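Local coordinates for threonine synthase (PDB 4F4F), which probably catalyses the last step of threonine biosynthesis, converting O-phospho-L-homoserine and water to L-threonine and phosphate with the help of pyridoxal 5'-phosphate, at residues 46-51 / 247-252; 191-196 / 456-461. All coordinates share one frame; numbering follows the deposited sequence.

Contact 1 (46-51 / 247-252); sequences EQIRAL and GAPDRA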
ATOM      1  N   GLU A  46     -22.395  14.629  11.494  1.00 17.74           N
ATOM      2  CA  GLU A  46     -21.935  15.906  12.079  1.00 18.33           C
ATOM      3  C   GLU A  46     -20.438  15.880  12.400  1.00 17.24           C
ATOM      4  O   GLU A  46     -19.783  16.887  12.268  1.00 16.44           O
ATOM      5  CB  GLU A  46     -22.713  16.255  13.372  1.00 19.84           C
ATOM      6  CG  GLU A  46     -24.074  16.808  13.113  1.00 21.47           C
ATOM      7  CD  GLU A  46     -24.002  18.149  12.431  1.00 22.36           C
ATOM      8  OE1 GLU A  46     -23.096  18.949  12.729  1.00 23.98           O
ATOM      9  OE2 GLU A  46     -24.842  18.390  11.579  1.00 23.61           O
ATOM     10  N   GLN A  47     -19.919  14.723  12.839  1.00 16.67           N
ATOM     11  CA  GLN A  47     -18.510  14.596  13.136  1.00 16.16           C
ATOM     12  C   GLN A  47     -17.705  14.711  11.844  1.00 14.88           C
ATOM     13  O   GLN A  47     -16.604  15.224  11.870  1.00 14.20           O
ATOM     14  CB  GLN A  47     -18.167  13.287  13.872  1.00 16.66           C
ATOM     15  CG  GLN A  47     -18.501  13.344  15.341  1.00 18.19           C
ATOM     16  CD  GLN A  47     -18.749  12.001  16.025  1.00 19.22           C
ATOM     17  OE1 GLN A  47     -18.868  10.941  15.403  1.00 18.72           O
ATOM     18  NE2 GLN A  47     -18.890  12.074  17.356  1.00 20.91           N
ATOM     19  N   ILE A  48     -18.259  14.256  10.723  1.00 14.12           N
ATOM     20  CA  ILE A  48     -17.576  14.426   9.435  1.00 13.61           C
ATOM     21  C   ILE A  48     -17.681  15.890   8.986  1.00 13.82           C
ATOM     22  O   ILE A  48     -16.685  16.486   8.548  1.00 13.04           O
ATOM     23  CB  ILE A  48     -18.092  13.437   8.350  1.00 13.38           C
ATOM     24  CG1 ILE A  48     -17.830  11.977   8.780  1.00 13.10           C
ATOM     25  CG2 ILE A  48     -17.469  13.769   6.994  1.00 12.82           C
ATOM     26  CD1 ILE A  48     -18.542  10.949   7.893  1.00 13.16           C
ATOM     27  N   ARG A  49     -18.870  16.483   9.115  1.00 14.91           N
ATOM     28  CA  ARG A  49     -19.000  17.923   8.814  1.00 15.64           C
ATOM     29  C   ARG A  49     -17.981  18.754   9.599  1.00 15.10           C
ATOM     30  O   ARG A  49     -17.410  19.708   9.062  1.00 14.70           O
ATOM     31  CB  ARG A  49     -20.409  18.427   9.023  1.00 17.54           C
ATOM     32  CG  ARG A  49     -21.397  17.923   7.971  1.00 18.78           C
ATOM     33  CD  ARG A  49     -22.738  18.636   7.981  1.00 20.86           C
ATOM     34  NE  ARG A  49     -23.709  17.810   7.276  1.00 21.70           N
ATOM     35  CZ  ARG A  49     -24.463  16.869   7.860  1.00 23.80           C
ATOM     36  NH1 ARG A  49     -24.434  16.676   9.185  1.00 24.71           N
ATOM     37  NH2 ARG A  49     -25.301  16.127   7.124  1.00 24.33           N
ATOM     38  N   ALA A  50     -17.696  18.336  10.824  1.00 15.10           N
ATOM     39  CA  ALA A  50     -16.741  19.046  11.681  1.00 15.48           C
ATOM     40  C   ALA A  50     -15.305  19.008  11.154  1.00 14.84           C
ATOM     41  O   ALA A  50     -14.495  19.818  11.548  1.00 14.80           O
ATOM     42  CB  ALA A  50     -16.811  18.544  13.135  1.00 16.02           C
ATOM     43  N   LEU A  51     -15.005  18.095  10.240  1.00 14.42           N
ATOM     44  CA  LEU A  51     -13.671  18.003   9.612  1.00 14.18           C
ATOM     45  C   LEU A  51     -13.455  19.010   8.483  1.00 14.58           C
ATOM     46  O   LEU A  51     -12.318  19.180   8.003  1.00 14.22           O
ATOM     47  CB  LEU A  51     -13.456  16.583   9.070  1.00 13.39           C
ATOM     48  CG  LEU A  51     -13.478  15.521  10.166  1.00 13.57           C
ATOM     49  CD1 LEU A  51     -13.292  14.148   9.563  1.00 13.17           C
ATOM     50  CD2 LEU A  51     -12.492  15.823  11.284  1.00 13.63           C
ATOM     51  N   GLY A 247     -17.829  17.231  -0.712  1.00 12.69           N
ATOM     52  CA  GLY A 247     -19.031  17.560  -0.006  1.00 13.19           C
ATOM     53  C   GLY A 247     -19.495  16.566   1.026  1.00 13.45           C
ATOM     54  O   GLY A 247     -20.600  16.725   1.593  1.00 13.76           O
ATOM     55  N   ALA A 248     -18.651  15.582   1.337  1.00 13.35           N
ATOM     56  CA  ALA A 248     -18.967  14.669   2.438  1.00 13.79           C
ATOM     57  C   ALA A 248     -19.354  15.431   3.697  1.00 14.27           C
ATOM     58  O   ALA A 248     -18.741  16.465   4.021  1.00 14.44           O
ATOM     59  CB  ALA A 248     -17.794  13.712   2.713  1.00 13.18           C
ATOM     60  N   PRO A 249     -20.355  14.934   4.446  1.00 14.91           N
ATOM     61  CA  PRO A 249     -21.084  13.696   4.287  1.00 15.41           C
ATOM     62  C   PRO A 249     -22.406  13.873   3.575  1.00 16.00           C
ATOM     63  O   PRO A 249     -23.191  12.955   3.558  1.00 16.20           O
ATOM     64  CB  PRO A 249     -21.390  13.300   5.738  1.00 15.60           C
ATOM     65  CG  PRO A 249     -21.637  14.586   6.404  1.00 15.92           C
ATOM     66  CD  PRO A 249     -20.747  15.615   5.684  1.00 15.52           C
ATOM     67  N   ASP A 250     -22.662  15.045   3.016  1.00 16.42           N
ATOM     68  CA  ASP A 250     -23.970  15.342   2.442  1.00 17.33           C
ATOM     69  C   ASP A 250     -24.206  14.728   1.077  1.00 17.44           C
ATOM     70  O   ASP A 250     -25.336  14.713   0.592  1.00 18.27           O
ATOM     71  CB  ASP A 250     -24.177  16.846   2.394  1.00 18.06           C
ATOM     72  CG  ASP A 250     -24.318  17.413   3.781  1.00 19.00           C
ATOM     73  OD1 ASP A 250     -25.279  17.047   4.455  1.00 20.40           O
ATOM     74  OD2 ASP A 250     -23.447  18.130   4.228  1.00 19.13           O
ATOM     75  N   ARG A 251     -23.164  14.256   0.427  1.00 16.83           N
ATOM     76  CA  ARG A 251     -23.417  13.343  -0.673  1.00 17.26           C
ATOM     77  C   ARG A 251     -22.377  12.233  -0.633  1.00 15.90           C
ATOM     78  O   ARG A 251     -21.271  12.422  -0.139  1.00 15.58           O
ATOM     79  CB  ARG A 251     -23.419  14.088  -2.002  1.00 18.12           C
ATOM     80  CG  ARG A 251     -22.103  14.640  -2.422  1.00 18.68           C
ATOM     81  CD  ARG A 251     -22.219  15.199  -3.814  1.00 19.80           C
ATOM     82  NE  ARG A 251     -21.028  15.916  -4.196  1.00 20.18           N
ATOM     83  CZ  ARG A 251     -20.674  16.167  -5.443  1.00 20.56           C
ATOM     84  NH1 ARG A 251     -19.576  16.840  -5.659  1.00 20.72           N
ATOM     85  NH2 ARG A 251     -21.414  15.764  -6.478  1.00 21.51           N
ATOM     86  N   ALA A 252     -22.755  11.080  -1.146  1.00 15.45           N
ATOM     87  CA  ALA A 252     -21.853   9.946  -1.205  1.00 14.73           C
ATOM     88  C   ALA A 252     -20.861  10.135  -2.340  1.00 14.04           C
ATOM     89  O   ALA A 252     -21.166  10.772  -3.365  1.00 14.32           O
ATOM     90  CB  ALA A 252     -22.664   8.684  -1.421  1.00 15.13           C
TER

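Contact 2 (191-196 / 456-461); sequences HALSIE and KIVEEY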
ATOM      1  N   HIS A 191      20.874   0.336   3.966  1.00 14.83           N
ATOM      2  CA  HIS A 191      21.782  -0.598   3.289  1.00 15.58           C
ATOM      3  C   HIS A 191      21.133  -1.214   2.088  1.00 14.67           C
ATOM      4  O   HIS A 191      20.239  -2.026   2.205  1.00 14.90           O
ATOM      5  CB  HIS A 191      22.256  -1.654   4.281  1.00 16.06           C
ATOM      6  CG  HIS A 191      22.863  -1.050   5.530  1.00 16.80           C
ATOM      7  ND1 HIS A 191      24.176  -0.818   5.658  1.00 18.20           N
ATOM      8  CD2 HIS A 191      22.266  -0.604   6.702  1.00 17.10           C
ATOM      9  CE1 HIS A 191      24.415  -0.247   6.856  1.00 19.25           C
ATOM     10  NE2 HIS A 191      23.241  -0.115   7.494  1.00 18.38           N
ATOM     11  N   ALA A 192      21.587  -0.807   0.915  1.00 14.33           N
ATOM     12  CA  ALA A 192      21.021  -1.305  -0.338  1.00 14.11           C
ATOM     13  C   ALA A 192      21.943  -2.420  -0.790  1.00 13.61           C
ATOM     14  O   ALA A 192      23.121  -2.185  -1.006  1.00 14.06           O
ATOM     15  CB  ALA A 192      20.963  -0.175  -1.382  1.00 14.01           C
ATOM     16  N   LEU A 193      21.384  -3.617  -0.940  1.00 13.04           N
ATOM     17  CA  LEU A 193      22.126  -4.809  -1.237  1.00 12.66           C
ATOM     18  C   LEU A 193      21.729  -5.280  -2.623  1.00 12.57           C
ATOM     19  O   LEU A 193      20.610  -5.712  -2.815  1.00 12.49           O
ATOM     20  CB  LEU A 193      21.808  -5.908  -0.183  1.00 12.53           C
ATOM     21  CG  LEU A 193      22.159  -5.593   1.275  1.00 12.86           C
ATOM     22  CD1 LEU A 193      21.939  -6.775   2.212  1.00 12.55           C
ATOM     23  CD2 LEU A 193      23.595  -5.072   1.379  1.00 13.49           C
ATOM     24  N   SER A 194      22.652  -5.160  -3.572  1.00 13.06           N
ATOM     25  CA  SER A 194      22.463  -5.531  -4.961  1.00 13.60           C
ATOM     26  C   SER A 194      22.927  -6.983  -5.093  1.00 13.65           C
ATOM     27  O   SER A 194      24.130  -7.267  -5.176  1.00 13.90           O
ATOM     28  CB  SER A 194      23.277  -4.559  -5.839  1.00 14.71           C
ATOM     29  OG  SER A 194      23.117  -4.768  -7.233  1.00 15.75           O
ATOM     30  N   ILE A 195      21.964  -7.903  -5.108  1.00 13.24           N
ATOM     31  CA  ILE A 195      22.241  -9.344  -5.121  1.00 13.42           C
ATOM     32  C   ILE A 195      22.538  -9.806  -6.554  1.00 14.50           C
ATOM     33  O   ILE A 195      21.811  -9.458  -7.497  1.00 15.28           O
ATOM     34  CB  ILE A 195      21.038 -10.132  -4.525  1.00 13.30           C
ATOM     35  CG1 ILE A 195      20.670  -9.571  -3.126  1.00 12.43           C
ATOM     36  CG2 ILE A 195      21.305 -11.661  -4.520  1.00 13.56           C
ATOM     37  CD1 ILE A 195      21.822  -9.582  -2.124  1.00 12.38           C
ATOM     38  N   GLU A 196      23.593 -10.599  -6.724  1.00 15.06           N
ATOM     39  CA  GLU A 196      23.917 -11.214  -8.011  1.00 16.20           C
ATOM     40  C   GLU A 196      22.980 -12.419  -8.185  1.00 16.81           C
ATOM     41  O   GLU A 196      23.358 -13.578  -7.984  1.00 17.38           O
ATOM     42  CB  GLU A 196      25.425 -11.538  -8.111  1.00 16.67           C
ATOM     43  CG  GLU A 196      26.295 -10.291  -7.839  1.00 16.80           C
ATOM     44  CD  GLU A 196      27.598 -10.191  -8.615  1.00 17.99           C
ATOM     45  OE1 GLU A 196      27.523  -9.910  -9.817  1.00 18.66           O
ATOM     46  OE2 GLU A 196      28.721 -10.399  -8.053  1.00 18.90           O
ATOM     47  N   LYS A 456      24.250 -17.114   3.999  1.00 22.91           N
ATOM     48  CA  LYS A 456      25.293 -16.763   4.990  1.00 23.50           C
ATOM     49  C   LYS A 456      26.013 -15.433   4.689  1.00 22.50           C
ATOM     50  O   LYS A 456      26.380 -14.690   5.606  1.00 21.99           O
ATOM     51  CB  LYS A 456      26.361 -17.895   5.113  1.00 25.23           C
ATOM     52  N   ILE A 457      26.265 -15.146   3.413  1.00 21.91           N
ATOM     53  CA  ILE A 457      26.894 -13.875   3.034  1.00 21.32           C
ATOM     54  C   ILE A 457      25.973 -12.693   3.434  1.00 20.12           C
ATOM     55  O   ILE A 457      26.423 -11.735   4.062  1.00 19.99           O
ATOM     56  CB  ILE A 457      27.239 -13.833   1.517  1.00 21.57           C
ATOM     57  CG1 ILE A 457      28.369 -14.834   1.198  1.00 22.84           C
ATOM     58  CG2 ILE A 457      27.596 -12.409   1.082  1.00 21.12           C
ATOM     59  CD1 ILE A 457      28.734 -14.946  -0.288  1.00 23.33           C
ATOM     60  N   VAL A 458      24.686 -12.786   3.095  1.00 18.90           N
ATOM     61  CA  VAL A 458      23.734 -11.714   3.390  1.00 17.87           C
ATOM     62  C   VAL A 458      23.568 -11.588   4.920  1.00 18.96           C
ATOM     63  O   VAL A 458      23.577 -10.473   5.456  1.00 18.14           O
ATOM     64  CB  VAL A 458      22.377 -11.920   2.671  1.00 17.02           C
ATOM     65  CG1 VAL A 458      21.377 -10.861   3.103  1.00 16.06           C
ATOM     66  CG2 VAL A 458      22.549 -11.880   1.153  1.00 16.11           C
ATOM     67  N   GLU A 459      23.487 -12.721   5.629  1.00 20.01           N
ATOM     68  CA  GLU A 459      23.262 -12.637   7.075  1.00 21.40           C
ATOM     69  C   GLU A 459      24.461 -11.982   7.732  1.00 22.04           C
ATOM     70  O   GLU A 459      24.294 -11.185   8.647  1.00 22.26           O
ATOM     71  CB  GLU A 459      23.021 -14.010   7.711  1.00 22.90           C
ATOM     72  CG  GLU A 459      21.622 -14.552   7.486  1.00 23.16           C
ATOM     73  CD  GLU A 459      21.369 -15.862   8.215  1.00 25.08           C
ATOM     74  OE1 GLU A 459      22.328 -16.409   8.786  1.00 27.62           O
ATOM     75  OE2 GLU A 459      20.212 -16.340   8.242  1.00 25.48           O
ATOM     76  N   GLU A 460      25.669 -12.327   7.278  1.00 22.81           N
ATOM     77  CA  GLU A 460      26.903 -11.731   7.839  1.00 23.93           C
ATOM     78  C   GLU A 460      26.922 -10.209   7.607  1.00 23.07           C
ATOM     79  O   GLU A 460      27.312  -9.432   8.482  1.00 23.46           O
ATOM     80  CB  GLU A 460      28.197 -12.399   7.275  1.00 24.20           C
ATOM     81  N   TYR A 461      26.518  -9.782   6.422  1.00 22.27           N
ATOM     82  CA  TYR A 461      26.472  -8.337   6.140  1.00 22.55           C
ATOM     83  C   TYR A 461      25.490  -7.671   7.094  1.00 22.58           C
ATOM     84  O   TYR A 461      25.808  -6.662   7.725  1.00 23.72           O
ATOM     85  CB  TYR A 461      26.133  -8.017   4.655  1.00 21.82           C
ATOM     86  CG  TYR A 461      26.141  -6.528   4.395  1.00 21.94           C
ATOM     87  CD1 TYR A 461      25.058  -5.741   4.792  1.00 21.89           C
ATOM     88  CD2 TYR A 461      27.244  -5.882   3.802  1.00 23.30           C
ATOM     89  CE1 TYR A 461      25.071  -4.365   4.630  1.00 22.24           C
ATOM     90  CE2 TYR A 461      27.240  -4.496   3.608  1.00 23.38           C
ATOM     91  CZ  TYR A 461      26.158  -3.748   4.030  1.00 22.93           C
ATOM     92  OH  TYR A 461      26.097  -2.367   3.879  1.00 24.65           O
TER
HETATM   93  O   HOH W   1      25.198  -1.523   1.327  1.00 29.58           O

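Contact 1 (46-51 / 247-252)
Arg49 reaches from the short helix 45-49 over the ring of Pro249 to the carboxylate of Asp250, joining apolar packing and charge in one side chain. The tight part lies at its root, where Arg49 CG rests 3.3 Å from Pro249 CD. Beside it Ile48 points its CB at the loop and lays CG2 4.0 Å from Pro249 CD, with the CB of Ala248 slightly farther off. Phe43 and Leu244 of helix 236-245 also touch Ile48, so this end of the contact is buried.

From CG to NE the arginine chain is extended, and it carries the guanidinium past the proline, whose CG lies under one face of the planar group near its rim. The grip on Asp250 is side-on and two-pronged: Arg49 NE donates to Asp250 OD2 at 3.1 Å and Arg49 NH2 to Asp250 OD1 at 2.8 Å, both with N-H...O angles of 163°. Both oxygens are met on their syn sides and lie close to the guanidinium plane, although the two planar groups are turned 31° apart. On the helix itself Arg49 NH1 forms a salt bridge with Glu46 OE2, 3.0 Å away, so two carboxylates hold the guanidinium's rotation. Arg52 forms a second salt bridge to Asp250 OD2, which probably helps to balance the charge.

This polar side is the one open to solvent, where Glu46 and Asp250 are exposed. A cis peptide bond before Pro249 shapes the turn, just after Gly247 ends helix 236-245 in a Schellman motif. The contact thus pins a helix of the threonine synthase N-terminal region, through a surface salt-bridge network, to the helix-to-strand connection leading into strand 253-258 of the cofactor-binding fold.

Contact 2 (191-196 / 456-461)
Tyr461 has chi1 near trans (-178°), which stretches its ring from the helix toward the strand, while His191, its CG anti to the carbonyl carbon, swings its imidazole beside the phenol oxygen. His191 ND1 and Tyr461 OH join in a hydrogen bond of 3.0 Å, each lying near the plane of the other's ring at its edge; either could be the donor. The ring planes stand 72° apart, an oblique meeting. A water 2.8 Å from Tyr461 OH donates to Ala192 O, giving the hydroxyl a second link to the strand.

Leu193 approaches the same tyrosine over a face: its CD2 makes a CH-pi contact 3.8 Å from the ring centroid, though shifted toward the CE1 side. Strand 190-196 belongs to a parallel five-stranded sheet, against one side of which helix 455-465 packs, as helices flank the parallel sheet in open alpha/beta folds. Helix segment 456-461 runs nearly antiparallel to strand segment 191-196 (168°). Their short axes are 11.4 Å apart, and Leu193, Ile195 and Val458 meet between them. Leu193 CD1 lies 4.2 Å from Val458 CG1, and about one helical turn before Tyr461, the other methyl of Val458, CG2, meets Ile195 CD1 at 4.1 Å. Met209 of helix 199-211 adds to the packing on Val458, and His465 stacks on the Tyr461 ring.

The two contacts lie on opposite sides of the chain's centre, their centres about 50 Å apart, and share no helix or strand. Contact 1 is partly buried and ends at the surface, where a helix meets a loop and charged groups do much of the joining. Contact 2 is a buried layer of helix on sheet, held mainly by hydrocarbon and aromatic packing, with polar links through a hydroxyl, an imidazole and a water in place of an ion pair. Each joins the pyridoxal-phosphate-dependent enzyme region to another part of the chain, 46-51 from the N-terminal region and 456-461 from the C-terminal one. Neither touches the cofactor pocket.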